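Aldolase (Klebsiella pneumoniae, PDB 6VOQ) is a zinc-binding member of the class II aldolase/adducin family and forms a four-chain assembly in which each subunit is built round a central mixed beta-sheet. Local coordinates at residues I92-S97 with G162-G167; H98-L103 with E179-A184; D128-P133 with P151-F156; M124-V129 with T174-E179; V76-A81 with D140-A145. All coordinates share one frame; numbering follows the deposited sequence.

Contact 1: residues I92-S97 with G162-G167; sequences IVHLHS and GPVVTG. With ZN (zinc ion), chain B.
His94 ND1 donates to Pro163 O at 2.7 Å, a short bond bent to 152° at the hydrogen, and the donor stands above the carbonyl plane instead of on a lone pair. With one nitrogen held this way, the same ring gives NE2 to the zinc ion at 2.2 Å. The carbonyl is thus a second-shell partner that fixes the rotation of a metal ligand and probably makes its imidazole a stronger donor to the metal. CG of His94 lies anti to the backbone N (chi1 170°), which turns the ring's ND1 edge to Pro163 O, with Val164 CG2 oblique to it. His96, two residues on, supplies its own NE2 to the zinc, and Glu75 and His161 complete the site. Pro163 O also takes a weak bond from Leu95 N.

Strands 91-94 and 162-167 run antiparallel here, neighbours in the central sheet of the class II aldolase/adducin fold. Val93 and Val165 form the hydrogen-bonded pair: Val93 N reaches Val165 O at 2.8 Å, nearly straight at 170°, and Val165 N returns to Val93 O at 2.9 Å. Ile92 with Thr166 and His94 with Val164 are the non-hydrogen-bonded pairs. Their side chains share one face of the sheet, where Ile92 CG2 meets Val164 CG1 at 3.8 Å. Val93 and Val165 point to the other face, against helix 170-190. Past the strand end, Pro163 CG packs beside Ser97 OG, whose hydroxyl is bonded to Glu181.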
# COMPACT_ATOMS: atom_id res chain seq x y z
N ILE A 92 19.74 15.72 2.14
CA ILE A 92 18.94 15.72 0.93
C ILE A 92 18.38 14.32 0.74
O ILE A 92 19.11 13.33 0.84
CB ILE A 92 19.75 16.13 -0.31
CG1 ILE A 92 20.12 17.61 -0.25
CG2 ILE A 92 18.95 15.87 -1.58
CD1 ILE A 92 20.84 18.06 -1.51
N VAL A 93 17.08 14.25 0.47
CA VAL A 93 16.40 13.01 0.13
C VAL A 93 15.96 13.14 -1.32
O VAL A 93 15.24 14.08 -1.68
CB VAL A 93 15.22 12.75 1.06
CG1 VAL A 93 14.26 11.69 0.48
CG2 VAL A 93 15.72 12.32 2.42
N HIS A 94 16.43 12.23 -2.16
CA HIS A 94 15.97 12.16 -3.54
C HIS A 94 15.28 10.82 -3.75
O HIS A 94 15.88 9.77 -3.50
CB HIS A 94 17.10 12.32 -4.53
CG HIS A 94 16.69 12.02 -5.93
ND1 HIS A 94 15.66 12.69 -6.56
CD2 HIS A 94 17.14 11.11 -6.82
CE1 HIS A 94 15.51 12.21 -7.78
NE2 HIS A 94 16.40 11.25 -7.97
N LEU A 95 14.03 10.86 -4.19
CA LEU A 95 13.26 9.66 -4.44
C LEU A 95 12.53 9.81 -5.76
O LEU A 95 12.34 10.91 -6.27
CB LEU A 95 12.23 9.40 -3.33
CG LEU A 95 12.74 9.15 -1.93
CD1 LEU A 95 11.55 9.23 -1.02
CD2 LEU A 95 13.40 7.79 -1.86
N HIS A 96 12.11 8.68 -6.32
CA HIS A 96 11.11 8.68 -7.37
C HIS A 96 9.75 8.32 -6.80
O HIS A 96 9.06 7.45 -7.35
CB HIS A 96 11.50 7.72 -8.50
CG HIS A 96 12.85 8.00 -9.08
ND1 HIS A 96 13.41 7.23 -10.08
CD2 HIS A 96 13.76 8.96 -8.81
CE1 HIS A 96 14.60 7.69 -10.38
NE2 HIS A 96 14.84 8.75 -9.63
N SER A 97 9.37 8.94 -5.69
CA SER A 97 8.13 8.58 -5.03
C SER A 97 6.96 8.85 -5.97
O SER A 97 6.99 9.79 -6.77
CB SER A 97 7.97 9.33 -3.69
OG SER A 97 8.01 10.74 -3.84
N GLY A 162 11.42 13.19 -10.53
CA GLY A 162 11.04 13.07 -9.15
C GLY A 162 11.54 14.19 -8.25
O GLY A 162 12.23 15.12 -8.70
N PRO A 163 11.22 14.10 -6.95
CA PRO A 163 11.56 15.18 -6.02
C PRO A 163 12.98 15.12 -5.49
O PRO A 163 13.60 14.05 -5.38
CB PRO A 163 10.57 14.96 -4.88
CG PRO A 163 10.37 13.51 -4.87
CD PRO A 163 10.34 13.11 -6.32
N VAL A 164 13.49 16.29 -5.13
CA VAL A 164 14.75 16.46 -4.42
C VAL A 164 14.42 17.37 -3.24
O VAL A 164 14.01 18.52 -3.44
CB VAL A 164 15.83 17.09 -5.31
CG1 VAL A 164 17.08 17.41 -4.48
CG2 VAL A 164 16.17 16.17 -6.47
N VAL A 165 14.58 16.85 -2.02
CA VAL A 165 14.05 17.50 -0.82
C VAL A 165 15.16 17.70 0.20
O VAL A 165 15.86 16.74 0.57
CB VAL A 165 12.90 16.67 -0.22
CG1 VAL A 165 12.22 17.43 0.89
CG2 VAL A 165 11.90 16.30 -1.33
N THR A 166 15.32 18.94 0.67
CA THR A 166 16.35 19.26 1.66
C THR A 166 15.77 19.28 3.06
O THR A 166 14.55 19.25 3.27
CB THR A 166 17.03 20.61 1.39
OG1 THR A 166 16.16 21.66 1.82
CG2 THR A 166 17.37 20.78 -0.09
N GLY A 167 16.66 19.32 4.04
CA GLY A 167 16.26 19.42 5.42
C GLY A 167 17.45 19.74 6.30
O GLY A 167 18.61 19.69 5.85
ZN ZN B . 16.58 10.04 -9.76

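Contact 2: residues H98-L103 with E179-A184; sequences HYLTAL and ELEETA
Ala184 CB fits into the shallow hollow between Tyr99 and Leu100, where helix 98-104 packs on helix 170-190. The two short helical segments cross at 63°, with axes 7.8 Å apart at closest approach. The small Ala184 side chain at the crossing is consistent with so close a spacing: its CB touches Leu100 CD2 at 3.6 Å, with the CB of Tyr99 bordering it at 3.9 Å.

Leu100 is the bump in the other direction. Its side chain slides antiparallel past that of Glu181, and CD1 settles over the turn of the second helix, 3.7 Å from Leu180 CB and against the backbone of Glu181. That branch also touches Pro163 of the sheet.

Glu181 reaches the start of helix 98-104. CG anti to the backbone N (chi1 168°) and a bend at chi2 turn the carboxylate onto the first turn, where both oxygens accept main-chain N-H groups. Such a buried carboxylate facing a helix N-terminus is probably stabilised as the anion. OE1 also bonds Ser97 OG, just before the helix. The Tyr99 ring leads away from the contact, with His98 CD2 over one face, while His98 bonds Thr189 and Glu182 of a second subunit. In the grip itself, Leu100 N reaches OE1 of Glu181 at 2.9 Å, and Tyr99 N meets OE2 of Glu181, also at 2.9 Å, on its syn lone pair.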
# COMPACT_ATOMS: atom_id res chain seq x y z
N HIS A 98 5.94 7.99 -5.90
CA HIS A 98 5.06 7.79 -7.04
C HIS A 98 4.34 9.08 -7.43
O HIS A 98 4.40 9.52 -8.59
CB HIS A 98 4.04 6.69 -6.75
CG HIS A 98 3.07 6.50 -7.86
ND1 HIS A 98 3.42 5.88 -9.04
CD2 HIS A 98 1.80 6.94 -8.02
CE1 HIS A 98 2.38 5.89 -9.86
NE2 HIS A 98 1.39 6.54 -9.27
N TYR A 99 3.66 9.71 -6.48
CA TYR A 99 2.81 10.84 -6.83
C TYR A 99 3.61 12.11 -7.10
O TYR A 99 3.21 12.91 -7.95
CB TYR A 99 1.75 11.05 -5.73
CG TYR A 99 0.82 9.85 -5.69
CD1 TYR A 99 -0.20 9.71 -6.61
CD2 TYR A 99 1.01 8.83 -4.76
CE1 TYR A 99 -1.03 8.59 -6.60
CE2 TYR A 99 0.19 7.72 -4.74
CZ TYR A 99 -0.82 7.61 -5.66
OH TYR A 99 -1.64 6.51 -5.64
N LEU A 100 4.75 12.30 -6.43
CA LEU A 100 5.59 13.43 -6.79
C LEU A 100 6.21 13.24 -8.16
O LEU A 100 6.35 14.21 -8.91
CB LEU A 100 6.67 13.66 -5.73
CG LEU A 100 6.22 14.45 -4.49
CD1 LEU A 100 7.25 14.33 -3.37
CD2 LEU A 100 5.96 15.92 -4.83
N THR A 101 6.58 12.00 -8.51
CA THR A 101 7.05 11.72 -9.86
C THR A 101 5.94 11.92 -10.89
O THR A 101 6.18 12.46 -11.97
CB THR A 101 7.59 10.28 -9.95
OG1 THR A 101 8.70 10.11 -9.07
CG2 THR A 101 8.02 9.94 -11.38
N ALA A 102 4.73 11.45 -10.56
CA ALA A 102 3.59 11.67 -11.44
C ALA A 102 3.38 13.15 -11.70
O ALA A 102 3.31 13.59 -12.85
CB ALA A 102 2.33 11.06 -10.83
N LEU A 103 3.30 13.93 -10.62
CA LEU A 103 3.21 15.37 -10.75
C LEU A 103 4.31 15.93 -11.63
O LEU A 103 4.09 16.90 -12.37
CB LEU A 103 3.25 16.01 -9.37
CG LEU A 103 3.05 17.52 -9.29
CD1 LEU A 103 1.63 17.88 -9.65
CD2 LEU A 103 3.37 17.97 -7.90
N GLU A 179 5.86 14.45 3.69
CA GLU A 179 4.79 15.44 3.63
C GLU A 179 4.52 15.87 2.19
O GLU A 179 3.37 15.99 1.78
CB GLU A 179 5.14 16.64 4.50
CG GLU A 179 3.99 17.62 4.69
CD GLU A 179 2.83 17.01 5.44
OE1 GLU A 179 3.07 16.29 6.44
OE2 GLU A 179 1.67 17.23 5.02
N LEU A 180 5.58 16.08 1.41
CA LEU A 180 5.40 16.47 0.01
C LEU A 180 4.72 15.36 -0.78
O LEU A 180 3.80 15.63 -1.56
CB LEU A 180 6.75 16.80 -0.62
CG LEU A 180 7.22 18.22 -0.47
CD1 LEU A 180 8.70 18.26 -0.81
CD2 LEU A 180 6.39 19.15 -1.35
N GLU A 181 5.16 14.12 -0.60
CA GLU A 181 4.58 13.02 -1.36
C GLU A 181 3.11 12.85 -1.03
O GLU A 181 2.28 12.66 -1.92
CB GLU A 181 5.36 11.73 -1.09
CG GLU A 181 4.69 10.46 -1.60
CD GLU A 181 4.69 10.33 -3.12
OE1 GLU A 181 5.35 11.12 -3.83
OE2 GLU A 181 4.03 9.40 -3.61
N GLU A 182 2.77 12.96 0.26
CA GLU A 182 1.39 12.89 0.70
C GLU A 182 0.56 14.02 0.08
O GLU A 182 -0.61 13.82 -0.27
CB GLU A 182 1.34 12.95 2.22
CG GLU A 182 -0.04 12.96 2.79
CD GLU A 182 -0.79 11.68 2.50
OE1 GLU A 182 -2.03 11.74 2.47
OE2 GLU A 182 -0.14 10.63 2.29
N THR A 183 1.14 15.20 -0.05
CA THR A 183 0.42 16.31 -0.68
C THR A 183 0.25 16.07 -2.18
O THR A 183 -0.83 16.32 -2.73
CB THR A 183 1.15 17.62 -0.41
OG1 THR A 183 1.06 17.92 0.99
CG2 THR A 183 0.50 18.76 -1.18
N ALA A 184 1.29 15.59 -2.85
CA ALA A 184 1.15 15.21 -4.26
C ALA A 184 0.11 14.11 -4.42
O ALA A 184 -0.71 14.16 -5.34
CB ALA A 184 2.50 14.78 -4.82

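Contact 3: residues D128-P133 with P151-F156; sequences DVPVVP and PRYNAF
Pro130 and Tyr153 lie one over the other: the proline CG sits above one face of the phenol ring, 3.9 Å from its centroid and 25° off the normal, a CH-pi contact displaced toward the CG end of the ring. Pro130 buries the most surface here, and its neighbouring CD is 3.5 Å from Tyr153 CG. The same CD presses on Ala155 O at 3.1 Å, while CG also reaches the edge of a second ring, at 3.8 Å from Phe156 CD1. One pyrrolidine ring thus meets a tyrosine face and a phenylalanine edge on adjacent sides.

Tyr153 is turned so that CG is anti to its own carbonyl carbon (chi1 -60°), which lays the ring alongside the 128-130 backbone. Its edge faces Asp128 O, and CE1 lies 3.9 Å from Asp128 CB.

Phe156 starts away from this contact, toward Leu146 and Leu149 of helix 140-149, and touches Pro130 with the ring flank. The segments belong to a beta-alpha-beta unit in which strands 131-132 and 155-158 run parallel and helix 140-149 makes the crossover. Residues 128-130 and 153-154 lead into that strand pair.

No direct hydrogen bond joins the two segments. Two waters do so instead: one donates to Asp128 O at 2.6 Å and accepts from Asn154 N, and the other donates to Asp128 OD2 and accepts from Tyr153 OH at 2.9 Å. With no direct bond across, the join rests on proline-aromatic packing, and water carries the polar link beside it.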
# COMPACT_ATOMS: atom_id res chain seq x y z
N ASP A 128 7.42 26.97 -1.30
CA ASP A 128 7.16 26.73 -2.71
C ASP A 128 8.12 25.68 -3.26
O ASP A 128 9.25 25.53 -2.79
CB ASP A 128 7.30 28.01 -3.52
CG ASP A 128 6.18 29.00 -3.26
OD1 ASP A 128 5.34 28.73 -2.38
OD2 ASP A 128 6.15 30.06 -3.93
N VAL A 129 7.65 24.97 -4.28
CA VAL A 129 8.42 23.92 -4.93
C VAL A 129 8.61 24.25 -6.41
O VAL A 129 7.66 24.11 -7.20
CB VAL A 129 7.75 22.55 -4.74
CG1 VAL A 129 8.61 21.48 -5.37
CG2 VAL A 129 7.53 22.27 -3.24
N PRO A 130 9.79 24.67 -6.83
CA PRO A 130 10.03 24.94 -8.25
C PRO A 130 10.19 23.65 -9.05
O PRO A 130 10.36 22.55 -8.52
CB PRO A 130 11.34 25.74 -8.24
CG PRO A 130 12.05 25.23 -7.04
CD PRO A 130 10.99 24.94 -6.01
N VAL A 131 10.14 23.81 -10.37
CA VAL A 131 10.22 22.68 -11.29
C VAL A 131 11.44 22.87 -12.17
O VAL A 131 11.65 23.94 -12.74
CB VAL A 131 8.95 22.56 -12.15
CG1 VAL A 131 9.08 21.40 -13.12
CG2 VAL A 131 7.73 22.37 -11.24
N VAL A 132 12.27 21.84 -12.24
CA VAL A 132 13.43 21.84 -13.11
C VAL A 132 13.01 21.15 -14.40
O VAL A 132 12.37 20.09 -14.33
CB VAL A 132 14.64 21.14 -12.47
CG1 VAL A 132 15.75 20.98 -13.49
CG2 VAL A 132 15.09 21.90 -11.23
N PRO A 133 13.30 21.71 -15.57
CA PRO A 133 12.96 21.03 -16.82
C PRO A 133 13.60 19.65 -16.89
O PRO A 133 14.56 19.34 -16.19
CB PRO A 133 13.52 21.96 -17.90
CG PRO A 133 13.56 23.30 -17.25
CD PRO A 133 13.86 23.05 -15.80
N PRO A 151 19.26 28.58 -3.20
CA PRO A 151 19.23 29.63 -2.17
C PRO A 151 17.83 30.07 -1.79
O PRO A 151 17.67 30.73 -0.75
CB PRO A 151 20.01 30.79 -2.80
CG PRO A 151 20.83 30.16 -3.85
CD PRO A 151 19.99 29.05 -4.39
N ARG A 152 16.82 29.74 -2.58
CA ARG A 152 15.47 30.22 -2.33
C ARG A 152 14.45 29.12 -2.07
O ARG A 152 13.35 29.42 -1.60
CB ARG A 152 15.01 31.10 -3.50
CG ARG A 152 15.75 32.44 -3.57
CD ARG A 152 15.58 33.12 -4.93
NE ARG A 152 16.28 32.39 -5.98
CZ ARG A 152 15.69 31.91 -7.08
NH1 ARG A 152 14.39 32.10 -7.28
NH2 ARG A 152 16.41 31.25 -7.98
N TYR A 153 14.79 27.86 -2.33
CA TYR A 153 13.79 26.80 -2.23
C TYR A 153 14.37 25.62 -1.46
O TYR A 153 15.54 25.27 -1.64
CB TYR A 153 13.32 26.37 -3.61
CG TYR A 153 12.70 27.50 -4.39
CD1 TYR A 153 11.39 27.90 -4.13
CD2 TYR A 153 13.41 28.18 -5.36
CE1 TYR A 153 10.81 28.95 -4.83
CE2 TYR A 153 12.84 29.22 -6.07
CZ TYR A 153 11.54 29.60 -5.80
OH TYR A 153 10.95 30.63 -6.48
N ASN A 154 13.54 25.00 -0.63
CA ASN A 154 13.98 23.87 0.18
C ASN A 154 13.68 22.52 -0.46
O ASN A 154 14.12 21.50 0.07
CB ASN A 154 13.33 23.95 1.55
CG ASN A 154 13.55 25.29 2.19
OD1 ASN A 154 14.66 25.83 2.14
ND2 ASN A 154 12.51 25.85 2.79
N ALA A 155 12.95 22.50 -1.57
CA ALA A 155 12.68 21.27 -2.29
C ALA A 155 12.48 21.64 -3.76
O ALA A 155 12.23 22.79 -4.10
CB ALA A 155 11.46 20.54 -1.73
N PHE A 156 12.62 20.64 -4.63
CA PHE A 156 12.66 20.85 -6.07
C PHE A 156 12.03 19.65 -6.76
O PHE A 156 12.25 18.51 -6.36
CB PHE A 156 14.09 21.03 -6.59
CG PHE A 156 14.99 21.80 -5.68
CD1 PHE A 156 15.03 23.18 -5.73
CD2 PHE A 156 15.82 21.14 -4.77
CE1 PHE A 156 15.86 23.90 -4.90
CE2 PHE A 156 16.64 21.85 -3.93
CZ PHE A 156 16.66 23.24 -3.99
O HOH W 1 10.89 25.90 -0.78
O HOH W 2 8.08 30.66 -5.98

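Contact 4: residues M124-V129 with T174-E179; sequences MRVGDV and TNNTEE
Arg125 and Asn176 make the closest polar approach, though it is not a hydrogen bond. The amide oxygen OD1 of Asn176 lies over one face of the guanidinium, 2.9 Å from Arg125 NH1, so the N-H groups do not aim at it. The two flat groups stand 71° apart. The attraction would be mainly electrostatic, between a cationic face and a carbonyl oxygen, and the arginine is poorly ordered, so its details deserve caution. Asn176 spends its other amide atom, ND2, on Thr166 O. This fixes which way its amide is turned and leaves OD1 on the arginine side.

A longer-range attraction is likely: Arg125 NH1 stands 4.8 Å from Glu179 OE1, opposite in sign but not in contact.

The rest is van der Waals packing. A bend at chi3 (75°) lays the arginine head along the helix surface, where the edge of the guanidinium meets Asn175 through NH2 and CB, and NH1 comes 3.7 Å from Glu179 CB. Beside it, Val126 CG2 touches Asn176 CB at 4.1 Å, the two side chains passing in opposite directions.

After helix 121-125, Gly127, with positive phi, turns the chain toward strand 131-132. The contact thus sets this part of the chain on the side of helix 170-190, which in turn covers strands 91-94 and 162-167, while Gly26 and Ser27 of a third subunit pack against Asn175 and Arg125.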
# COMPACT_ATOMS: atom_id res chain seq x y z
N MET A 124 4.28 25.39 5.63
CA MET A 124 4.99 25.69 6.86
C MET A 124 6.41 25.16 6.81
O MET A 124 7.35 25.85 7.19
CB MET A 124 4.25 25.10 8.06
CG MET A 124 2.85 25.66 8.25
SD MET A 124 1.94 24.82 9.54
CE MET A 124 2.96 25.22 10.96
N ARG A 125 6.57 23.92 6.34
CA ARG A 125 7.84 23.23 6.48
C ARG A 125 8.69 23.27 5.23
O ARG A 125 9.92 23.14 5.34
CB ARG A 125 7.59 21.78 6.90
CG ARG A 125 6.63 21.66 8.07
CD ARG A 125 6.11 20.24 8.25
NE ARG A 125 7.13 19.38 8.84
CZ ARG A 125 7.76 18.43 8.18
NH1 ARG A 125 7.49 18.22 6.90
NH2 ARG A 125 8.68 17.69 8.79
N VAL A 126 8.10 23.48 4.06
CA VAL A 126 8.89 23.39 2.84
C VAL A 126 8.85 24.72 2.11
O VAL A 126 9.89 25.29 1.78
CB VAL A 126 8.41 22.23 1.94
CG1 VAL A 126 9.33 22.07 0.76
CG2 VAL A 126 8.35 20.94 2.73
N GLY A 127 7.65 25.23 1.87
CA GLY A 127 7.47 26.41 1.04
C GLY A 127 7.16 26.03 -0.40
O GLY A 127 6.72 24.92 -0.69
N ASP A 128 7.42 26.97 -1.30
CA ASP A 128 7.16 26.73 -2.71
C ASP A 128 8.12 25.68 -3.26
O ASP A 128 9.25 25.53 -2.79
CB ASP A 128 7.30 28.01 -3.52
CG ASP A 128 6.18 29.00 -3.26
OD1 ASP A 128 5.34 28.73 -2.38
OD2 ASP A 128 6.15 30.06 -3.93
N VAL A 129 7.65 24.97 -4.28
CA VAL A 129 8.42 23.92 -4.93
C VAL A 129 8.61 24.25 -6.41
O VAL A 129 7.66 24.11 -7.20
CB VAL A 129 7.75 22.55 -4.74
CG1 VAL A 129 8.61 21.48 -5.37
CG2 VAL A 129 7.53 22.27 -3.24
N THR A 174 13.53 13.67 5.38
CA THR A 174 12.62 12.56 5.10
C THR A 174 11.19 12.92 5.45
O THR A 174 10.26 12.58 4.71
CB THR A 174 13.07 11.33 5.89
OG1 THR A 174 14.44 11.05 5.57
CG2 THR A 174 12.20 10.15 5.53
N ASN A 175 10.99 13.60 6.58
CA ASN A 175 9.65 14.06 6.94
C ASN A 175 9.12 15.07 5.94
O ASN A 175 7.95 15.01 5.55
CB ASN A 175 9.65 14.65 8.35
CG ASN A 175 9.87 13.61 9.44
OD1 ASN A 175 9.80 12.40 9.19
ND2 ASN A 175 10.14 14.08 10.66
N ASN A 176 9.97 16.00 5.50
CA ASN A 176 9.57 16.92 4.43
C ASN A 176 9.18 16.17 3.16
O ASN A 176 8.19 16.51 2.51
CB ASN A 176 10.70 17.89 4.11
CG ASN A 176 10.98 18.82 5.25
OD1 ASN A 176 10.17 18.98 6.15
ND2 ASN A 176 12.15 19.45 5.21
N THR A 177 9.98 15.16 2.79
CA THR A 177 9.67 14.37 1.61
C THR A 177 8.35 13.64 1.76
O THR A 177 7.54 13.60 0.83
CB THR A 177 10.80 13.37 1.33
OG1 THR A 177 12.04 14.06 1.22
CG2 THR A 177 10.53 12.63 0.04
N GLU A 178 8.13 13.04 2.93
CA GLU A 178 6.89 12.31 3.14
C GLU A 178 5.70 13.25 3.12
O GLU A 178 4.64 12.91 2.59
CB GLU A 178 6.95 11.53 4.45
CG GLU A 178 7.80 10.30 4.36
CD GLU A 178 8.13 9.74 5.71
OE1 GLU A 178 8.53 10.52 6.59
OE2 GLU A 178 7.98 8.52 5.90
N GLU A 179 5.86 14.45 3.69
CA GLU A 179 4.79 15.44 3.63
C GLU A 179 4.52 15.87 2.19
O GLU A 179 3.37 15.99 1.78
CB GLU A 179 5.14 16.64 4.50
CG GLU A 179 3.99 17.62 4.69
CD GLU A 179 2.83 17.01 5.44
OE1 GLU A 179 3.07 16.29 6.44
OE2 GLU A 179 1.67 17.23 5.02

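Contact 5: residues V76-A81 with D140-A145; sequences VTFHRA and DRIAQA
Helices 76-83 and 140-149 pack side by side next to the zinc site, and Phe78 and Ala143 form the middle of their contact. The short segments run nearly parallel, 23° apart in direction, with axes 8.3 Å from each other. The alanine at 143 is consistent with so close a spacing: its CA lies 4.3 Å from Phe78 CA.

Ala143 is the residue most covered. Its methyl group fits between two side chains one turn apart on the facing helix, with CB 4.0 Å from Phe78 CB and 3.9 Å from Ala81 CB. The methyl of Ala81 also lies against the main chain opposite, 3.3 Å from Ala143 O. Thr77 CG2 adds a looser touch on Ala143.

Phe78 takes an uncommon rotamer for a helix, with CG between the backbone N and the carbonyl carbon (chi1 64°). This sends the ring off to one flank of the helix pair instead of straight into the neighbour. There, Ile142 CG2 meets it obliquely, 3.8 Å from Phe78 CD2. The CG2 branch of Ile142, anti to its backbone N, is the one that does the touching. No hydrogen bond crosses between the segments, and the join is mainly apolar packing.

Beyond the pair, the Phe78 ring stands edge-to-face with the zinc ligand His94 and touches Val164, so the two helices lie over the face of the sheet that carries Ile92, His94 and Val164. Helix 140-149 is also the crossover between strands 131-132 and 155-158, while the first helix leads on into strand 91-94.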
# COMPACT_ATOMS: atom_id res chain seq x y z
N VAL A 76 24.45 12.08 -6.85
CA VAL A 76 25.04 12.91 -5.81
C VAL A 76 25.63 14.18 -6.41
O VAL A 76 25.78 15.19 -5.70
CB VAL A 76 26.10 12.10 -5.02
CG1 VAL A 76 26.83 12.97 -4.00
CG2 VAL A 76 25.42 10.92 -4.32
N THR A 77 25.93 14.16 -7.71
CA THR A 77 26.35 15.37 -8.41
C THR A 77 25.39 16.53 -8.16
O THR A 77 25.83 17.65 -7.85
CB THR A 77 26.47 15.09 -9.91
OG1 THR A 77 27.48 14.09 -10.13
CG2 THR A 77 26.89 16.35 -10.64
N PHE A 78 24.08 16.30 -8.30
CA PHE A 78 23.18 17.43 -8.09
C PHE A 78 22.75 17.57 -6.63
O PHE A 78 22.20 18.61 -6.27
CB PHE A 78 21.95 17.37 -9.03
CG PHE A 78 21.03 16.18 -8.83
CD1 PHE A 78 20.25 16.05 -7.70
CD2 PHE A 78 20.87 15.25 -9.84
CE1 PHE A 78 19.39 14.98 -7.55
CE2 PHE A 78 20.00 14.18 -9.70
CZ PHE A 78 19.26 14.04 -8.56
N HIS A 79 23.01 16.57 -5.79
CA HIS A 79 22.97 16.81 -4.35
C HIS A 79 23.95 17.91 -3.97
O HIS A 79 23.59 18.86 -3.26
CB HIS A 79 23.33 15.53 -3.60
CG HIS A 79 22.22 14.54 -3.52
ND1 HIS A 79 21.76 14.04 -2.32
CD2 HIS A 79 21.51 13.92 -4.49
CE1 HIS A 79 20.80 13.16 -2.56
NE2 HIS A 79 20.63 13.08 -3.86
N ARG A 80 25.20 17.78 -4.42
CA ARG A 80 26.24 18.75 -4.06
C ARG A 80 25.88 20.15 -4.50
O ARG A 80 26.12 21.11 -3.76
CB ARG A 80 27.58 18.34 -4.68
CG ARG A 80 28.07 16.98 -4.21
CD ARG A 80 29.50 16.72 -4.64
NE ARG A 80 29.58 16.21 -6.00
CZ ARG A 80 30.07 16.90 -7.03
NH1 ARG A 80 30.53 18.13 -6.85
NH2 ARG A 80 30.11 16.35 -8.23
N ALA A 81 25.31 20.30 -5.70
CA ALA A 81 24.90 21.62 -6.17
C ALA A 81 24.01 22.32 -5.16
O ALA A 81 24.16 23.53 -4.93
CB ALA A 81 24.19 21.50 -7.52
N ASP A 140 24.57 18.07 -17.00
CA ASP A 140 25.02 19.07 -16.03
C ASP A 140 23.99 20.16 -15.81
O ASP A 140 24.00 20.79 -14.75
CB ASP A 140 26.36 19.68 -16.47
CG ASP A 140 27.39 18.63 -16.84
OD1 ASP A 140 27.75 17.80 -15.98
OD2 ASP A 140 27.87 18.64 -18.00
N ARG A 141 23.07 20.37 -16.76
CA ARG A 141 22.02 21.36 -16.57
C ARG A 141 21.12 21.03 -15.38
O ARG A 141 20.49 21.94 -14.83
CB ARG A 141 21.18 21.48 -17.84
CG ARG A 141 21.78 22.39 -18.88
CD ARG A 141 21.06 22.27 -20.20
NE ARG A 141 21.10 20.91 -20.73
CZ ARG A 141 20.59 20.57 -21.91
NH1 ARG A 141 20.02 21.49 -22.68
NH2 ARG A 141 20.65 19.32 -22.33
N ILE A 142 21.05 19.77 -14.96
CA ILE A 142 20.26 19.45 -13.78
C ILE A 142 20.87 20.10 -12.56
O ILE A 142 20.23 20.93 -11.90
CB ILE A 142 20.13 17.93 -13.62
CG1 ILE A 142 19.45 17.33 -14.85
CG2 ILE A 142 19.35 17.60 -12.36
CD1 ILE A 142 19.43 15.82 -14.89
N ALA A 143 22.14 19.79 -12.29
CA ALA A 143 22.86 20.43 -11.19
C ALA A 143 22.90 21.96 -11.32
O ALA A 143 22.82 22.67 -10.31
CB ALA A 143 24.29 19.88 -11.12
N GLN A 144 23.00 22.48 -12.55
CA GLN A 144 23.03 23.92 -12.72
C GLN A 144 21.73 24.55 -12.26
O GLN A 144 21.73 25.54 -11.52
CB GLN A 144 23.32 24.28 -14.18
CG GLN A 144 24.71 23.89 -14.68
CD GLN A 144 24.82 23.90 -16.20
OE1 GLN A 144 24.00 24.50 -16.90
NE2 GLN A 144 25.83 23.22 -16.73
N ALA A 145 20.60 23.97 -12.67
CA ALA A 145 19.30 24.48 -12.26
C ALA A 145 19.14 24.44 -10.74
O ALA A 145 18.70 25.41 -10.13
CB ALA A 145 18.19 23.69 -12.95

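Contact 1 is the hub, its centre about 2 Å from the centre of the chain, and it supplies two of the four zinc ligands. Contact 5 covers one face of its sheet, with Phe78 CZ 4.0 Å from His94 CD2. Contacts 2 and 4, both on helix 170-190, lie toward the face that carries Val93 and Val165; Ser97 OG and Glu181 OE1, 2.7 Å apart, tie contact 2 to contact 1, and Asn176 ND2 meets Thr166 O at 3.1 Å. Contact 3 extends the sheet, Phe156 N bonding Val164 O at 2.8 Å, and it joins contact 4 through Asn154 ND2 and Val126 O at 2.9 Å. Contacts 2 and 5, centres about 21 Å apart, do not touch.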